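PDB 3WG9: redox-sensing transcriptional repressor Rex from Thermoanaerobacter ethanolicus, which probably represses transcription as a DNA-binding homodimer that senses the cellular NADH/NAD(+) redox state through a Rossmann-fold domain. Local coordinates for residues Y85-I99 / F141-I154. Numbering follows the deposited sequence.
Sequences YNTIIIGAGNLGQAI and FIARNKIDIGILCI
Ile88 and Ile151 sit in the middle of two neighbouring parallel strands, 85-90 and 149-152, joined by a ladder in which Ile88 N reaches Ile149 O, Ile88 O takes Ile151 N, and Ile90 N meets Ile151 O at 2.8 Å, almost straight (176°). The side chain of Ile88 goes to the face it shares with Ile90 and Leu152, where packing is tight. With CG1 set between its backbone N and carbonyl carbon (chi1 58°), CD1 reaches Ile142 CG1 at 3.7 Å, while CG2 lies against Ile147 CD1 and, 3.8 Å away, Phe141 CE2. The end of helix 138-144 and the turn after it are thus laid on Ile88, and Asn145 ND2 sits over the centre of the Phe141 ring while bonding to Phe141 O. On the other face, Ile99 CG2 and Ile89 CG1 touch Ile151; just past the strand, Cys153 CB packs 3.8 Å from Gly96 CA, where a CB would clash with Gly91 O.

The opposite end, beside partly exposed Asn86 and exposed Lys146, is looser and held by polar bonds. Asn86 O accepts from both Asp148 N and Ile149 N, Asn86 ND2 approaches Lys146 O from above its carbonyl plane at 3.2 Å, and Asp148 OD2 takes Asn86 N on its anti side (3.1 Å). With an alanine here in place of Asp148, Asn86 N loses its carboxylate acceptor, which would probably leave the start of strand 85-90 less firmly held.

At the C-terminal ends of the strands, a water accepts from Gly96 N and donates to Cys153 O (2.8 Å), linking helix 94-102 to the loop after strand 149-152. Ile154 CG2 rests 3.6 Å from Gly91 CA. Leu95, within the GxGxxG strand-turn-helix, and Ile154, from that loop, bind NAD(+) and NADH in this protein, at the sheet edge where a Rossmann fold holds its dinucleotide.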
# COMPACT_ATOMS: atom_id res chain seq x y z
N TYR B 85 -13.38 -12.81 -8.26
CA TYR B 85 -12.74 -13.50 -7.14
C TYR B 85 -13.71 -13.31 -5.96
O TYR B 85 -14.18 -12.20 -5.69
CB TYR B 85 -11.37 -12.85 -6.80
CG TYR B 85 -10.42 -12.89 -7.97
CD1 TYR B 85 -9.67 -14.04 -8.25
CD2 TYR B 85 -10.36 -11.82 -8.86
CE1 TYR B 85 -8.87 -14.11 -9.41
CE2 TYR B 85 -9.57 -11.87 -10.03
CZ TYR B 85 -8.84 -13.04 -10.30
OH TYR B 85 -8.05 -13.10 -11.43
N ASN B 86 -14.01 -14.39 -5.28
CA ASN B 86 -14.84 -14.33 -4.06
C ASN B 86 -13.93 -14.05 -2.86
O ASN B 86 -12.96 -14.76 -2.67
CB ASN B 86 -15.53 -15.66 -3.89
CG ASN B 86 -16.55 -15.94 -5.01
OD1 ASN B 86 -17.01 -15.01 -5.68
ND2 ASN B 86 -16.83 -17.22 -5.26
N THR B 87 -14.28 -13.02 -2.09
CA THR B 87 -13.53 -12.57 -0.95
C THR B 87 -14.36 -12.65 0.32
O THR B 87 -15.60 -12.57 0.30
CB THR B 87 -13.05 -11.11 -1.16
OG1 THR B 87 -14.18 -10.22 -1.15
CG2 THR B 87 -12.29 -11.02 -2.52
N ILE B 88 -13.67 -12.75 1.44
CA ILE B 88 -14.25 -12.50 2.72
C ILE B 88 -13.32 -11.58 3.45
O ILE B 88 -12.13 -11.55 3.16
CB ILE B 88 -14.43 -13.78 3.56
CG1 ILE B 88 -13.10 -14.52 3.78
CG2 ILE B 88 -15.42 -14.73 2.88
CD1 ILE B 88 -13.24 -15.86 4.56
N ILE B 89 -13.85 -10.84 4.41
CA ILE B 89 -13.01 -10.01 5.29
C ILE B 89 -13.15 -10.56 6.67
O ILE B 89 -14.30 -10.81 7.13
CB ILE B 89 -13.56 -8.56 5.23
CG1 ILE B 89 -13.23 -8.00 3.85
CG2 ILE B 89 -12.94 -7.65 6.31
CD1 ILE B 89 -13.77 -6.57 3.59
N ILE B 90 -12.01 -10.70 7.36
CA ILE B 90 -11.99 -11.08 8.75
C ILE B 90 -11.67 -9.80 9.57
O ILE B 90 -10.61 -9.15 9.37
CB ILE B 90 -10.91 -12.12 9.08
CG1 ILE B 90 -10.86 -13.29 8.07
CG2 ILE B 90 -11.10 -12.60 10.57
CD1 ILE B 90 -12.21 -13.95 7.90
N GLY B 91 -12.62 -9.43 10.42
CA GLY B 91 -12.49 -8.18 11.24
C GLY B 91 -13.57 -7.19 10.81
O GLY B 91 -13.58 -6.75 9.65
N ALA B 92 -14.53 -6.89 11.69
CA ALA B 92 -15.59 -5.96 11.35
C ALA B 92 -15.45 -4.60 12.04
O ALA B 92 -16.39 -3.85 11.99
CB ALA B 92 -17.00 -6.53 11.65
N GLY B 93 -14.28 -4.29 12.58
CA GLY B 93 -13.92 -2.92 13.01
C GLY B 93 -13.74 -1.92 11.88
O GLY B 93 -14.05 -2.20 10.71
N ASN B 94 -13.23 -0.73 12.23
CA ASN B 94 -13.09 0.34 11.25
C ASN B 94 -12.31 -0.08 10.00
O ASN B 94 -12.74 0.19 8.89
CB ASN B 94 -12.40 1.54 11.93
CG ASN B 94 -13.22 2.07 13.10
OD1 ASN B 94 -12.74 2.12 14.22
ND2 ASN B 94 -14.48 2.43 12.84
N LEU B 95 -11.16 -0.71 10.19
CA LEU B 95 -10.32 -1.16 9.07
C LEU B 95 -11.14 -2.08 8.14
O LEU B 95 -11.24 -1.79 6.94
CB LEU B 95 -9.06 -1.85 9.60
CG LEU B 95 -8.11 -2.33 8.46
CD1 LEU B 95 -7.72 -1.16 7.55
CD2 LEU B 95 -6.85 -3.01 9.07
N GLY B 96 -11.78 -3.13 8.68
CA GLY B 96 -12.55 -4.06 7.84
C GLY B 96 -13.67 -3.36 7.08
O GLY B 96 -13.90 -3.63 5.90
N GLN B 97 -14.40 -2.46 7.75
CA GLN B 97 -15.44 -1.70 7.05
C GLN B 97 -14.84 -0.82 5.96
O GLN B 97 -15.44 -0.67 4.88
CB GLN B 97 -16.24 -0.85 8.07
CG GLN B 97 -16.91 -1.76 9.14
CD GLN B 97 -17.75 -0.97 10.14
OE1 GLN B 97 -18.54 -0.15 9.71
NE2 GLN B 97 -17.49 -1.13 11.44
N ALA B 98 -13.67 -0.25 6.21
CA ALA B 98 -13.09 0.66 5.17
C ALA B 98 -12.67 -0.17 3.97
O ALA B 98 -12.75 0.28 2.80
CB ALA B 98 -11.86 1.40 5.72
N ILE B 99 -12.10 -1.34 4.26
CA ILE B 99 -11.70 -2.21 3.15
C ILE B 99 -12.93 -2.76 2.44
O ILE B 99 -12.96 -2.85 1.20
CB ILE B 99 -10.73 -3.32 3.59
CG1 ILE B 99 -9.47 -2.68 4.16
CG2 ILE B 99 -10.37 -4.26 2.36
CD1 ILE B 99 -8.85 -1.56 3.27
N PHE B 141 -17.76 -21.81 5.83
CA PHE B 141 -18.24 -20.84 4.86
C PHE B 141 -17.31 -20.83 3.63
O PHE B 141 -17.77 -20.74 2.48
CB PHE B 141 -18.27 -19.45 5.50
CG PHE B 141 -18.87 -18.40 4.63
CD1 PHE B 141 -20.23 -18.11 4.73
CD2 PHE B 141 -18.07 -17.70 3.72
CE1 PHE B 141 -20.80 -17.12 3.92
CE2 PHE B 141 -18.62 -16.73 2.89
CZ PHE B 141 -19.98 -16.44 2.99
N ILE B 142 -16.02 -20.90 3.88
CA ILE B 142 -15.01 -20.85 2.79
C ILE B 142 -15.24 -21.96 1.78
O ILE B 142 -15.20 -21.74 0.58
CB ILE B 142 -13.56 -20.92 3.35
CG1 ILE B 142 -13.18 -19.53 3.96
CG2 ILE B 142 -12.60 -21.41 2.27
CD1 ILE B 142 -11.94 -19.66 4.91
N ALA B 143 -15.44 -23.17 2.31
CA ALA B 143 -15.59 -24.37 1.51
C ALA B 143 -16.95 -24.35 0.82
O ALA B 143 -17.02 -24.79 -0.30
CB ALA B 143 -15.49 -25.62 2.36
N ARG B 144 -17.99 -23.84 1.48
CA ARG B 144 -19.34 -23.80 0.89
C ARG B 144 -19.50 -22.74 -0.19
O ARG B 144 -20.32 -22.89 -1.10
CB ARG B 144 -20.45 -23.57 1.93
CG ARG B 144 -20.64 -24.71 2.89
CD ARG B 144 -22.09 -25.17 3.04
NE ARG B 144 -23.05 -24.13 3.39
CZ ARG B 144 -24.23 -24.36 3.97
NH1 ARG B 144 -24.58 -25.59 4.31
NH2 ARG B 144 -25.06 -23.35 4.23
N ASN B 145 -18.75 -21.65 -0.07
CA ASN B 145 -18.93 -20.50 -0.96
C ASN B 145 -17.79 -20.23 -1.94
O ASN B 145 -17.70 -19.13 -2.48
CB ASN B 145 -19.20 -19.27 -0.09
CG ASN B 145 -20.55 -19.38 0.63
OD1 ASN B 145 -21.56 -19.10 0.03
ND2 ASN B 145 -20.56 -19.83 1.88
N LYS B 146 -16.89 -21.20 -2.10
CA LYS B 146 -15.74 -21.15 -3.00
C LYS B 146 -14.96 -19.85 -2.82
O LYS B 146 -14.75 -19.11 -3.77
CB LYS B 146 -16.15 -21.32 -4.48
CG LYS B 146 -17.28 -22.36 -4.69
CD LYS B 146 -17.66 -22.48 -6.18
CE LYS B 146 -19.04 -23.11 -6.35
NZ LYS B 146 -19.58 -22.78 -7.70
N ILE B 147 -14.58 -19.55 -1.59
CA ILE B 147 -13.82 -18.30 -1.33
C ILE B 147 -12.37 -18.42 -1.78
O ILE B 147 -11.66 -19.35 -1.38
CB ILE B 147 -13.86 -17.94 0.15
CG1 ILE B 147 -15.32 -17.87 0.62
CG2 ILE B 147 -13.11 -16.58 0.42
CD1 ILE B 147 -16.16 -16.84 -0.14
N ASP B 148 -11.92 -17.42 -2.53
CA ASP B 148 -10.58 -17.37 -3.04
C ASP B 148 -9.67 -16.58 -2.11
O ASP B 148 -8.55 -17.01 -1.92
CB ASP B 148 -10.60 -16.70 -4.42
CG ASP B 148 -11.43 -17.52 -5.44
OD1 ASP B 148 -11.16 -18.72 -5.56
OD2 ASP B 148 -12.44 -16.98 -5.97
N ILE B 149 -10.10 -15.41 -1.64
CA ILE B 149 -9.17 -14.45 -0.98
C ILE B 149 -9.71 -14.16 0.43
O ILE B 149 -10.90 -13.89 0.57
CB ILE B 149 -9.04 -13.14 -1.75
CG1 ILE B 149 -8.53 -13.37 -3.20
CG2 ILE B 149 -8.14 -12.14 -0.96
CD1 ILE B 149 -8.67 -12.08 -4.11
N GLY B 150 -8.90 -14.39 1.47
CA GLY B 150 -9.30 -13.97 2.85
C GLY B 150 -8.52 -12.67 3.13
O GLY B 150 -7.30 -12.57 2.97
N ILE B 151 -9.24 -11.62 3.49
CA ILE B 151 -8.57 -10.34 3.80
C ILE B 151 -8.54 -10.17 5.30
O ILE B 151 -9.62 -10.29 5.94
CB ILE B 151 -9.39 -9.21 3.19
CG1 ILE B 151 -9.56 -9.48 1.69
CG2 ILE B 151 -8.77 -7.79 3.56
CD1 ILE B 151 -10.51 -8.52 0.94
N LEU B 152 -7.35 -9.95 5.88
CA LEU B 152 -7.20 -9.96 7.32
C LEU B 152 -7.16 -8.54 7.84
O LEU B 152 -6.24 -7.77 7.46
CB LEU B 152 -5.93 -10.71 7.81
CG LEU B 152 -5.73 -12.20 7.51
CD1 LEU B 152 -4.36 -12.62 8.12
CD2 LEU B 152 -6.85 -13.07 8.08
N CYS B 153 -8.17 -8.16 8.62
CA CYS B 153 -8.28 -6.79 9.19
C CYS B 153 -8.50 -6.90 10.71
O CYS B 153 -9.34 -6.22 11.30
CB CYS B 153 -9.49 -6.13 8.54
SG CYS B 153 -9.26 -5.83 6.76
N ILE B 154 -7.89 -7.89 11.32
CA ILE B 154 -8.09 -8.11 12.76
C ILE B 154 -6.86 -7.69 13.54
O ILE B 154 -5.81 -7.41 12.95
CB ILE B 154 -8.32 -9.58 13.03
CG1 ILE B 154 -7.49 -10.47 12.09
CG2 ILE B 154 -9.80 -9.90 12.93
CD1 ILE B 154 -7.42 -11.84 12.66
O HOH W 1 -11.43 -4.36 11.35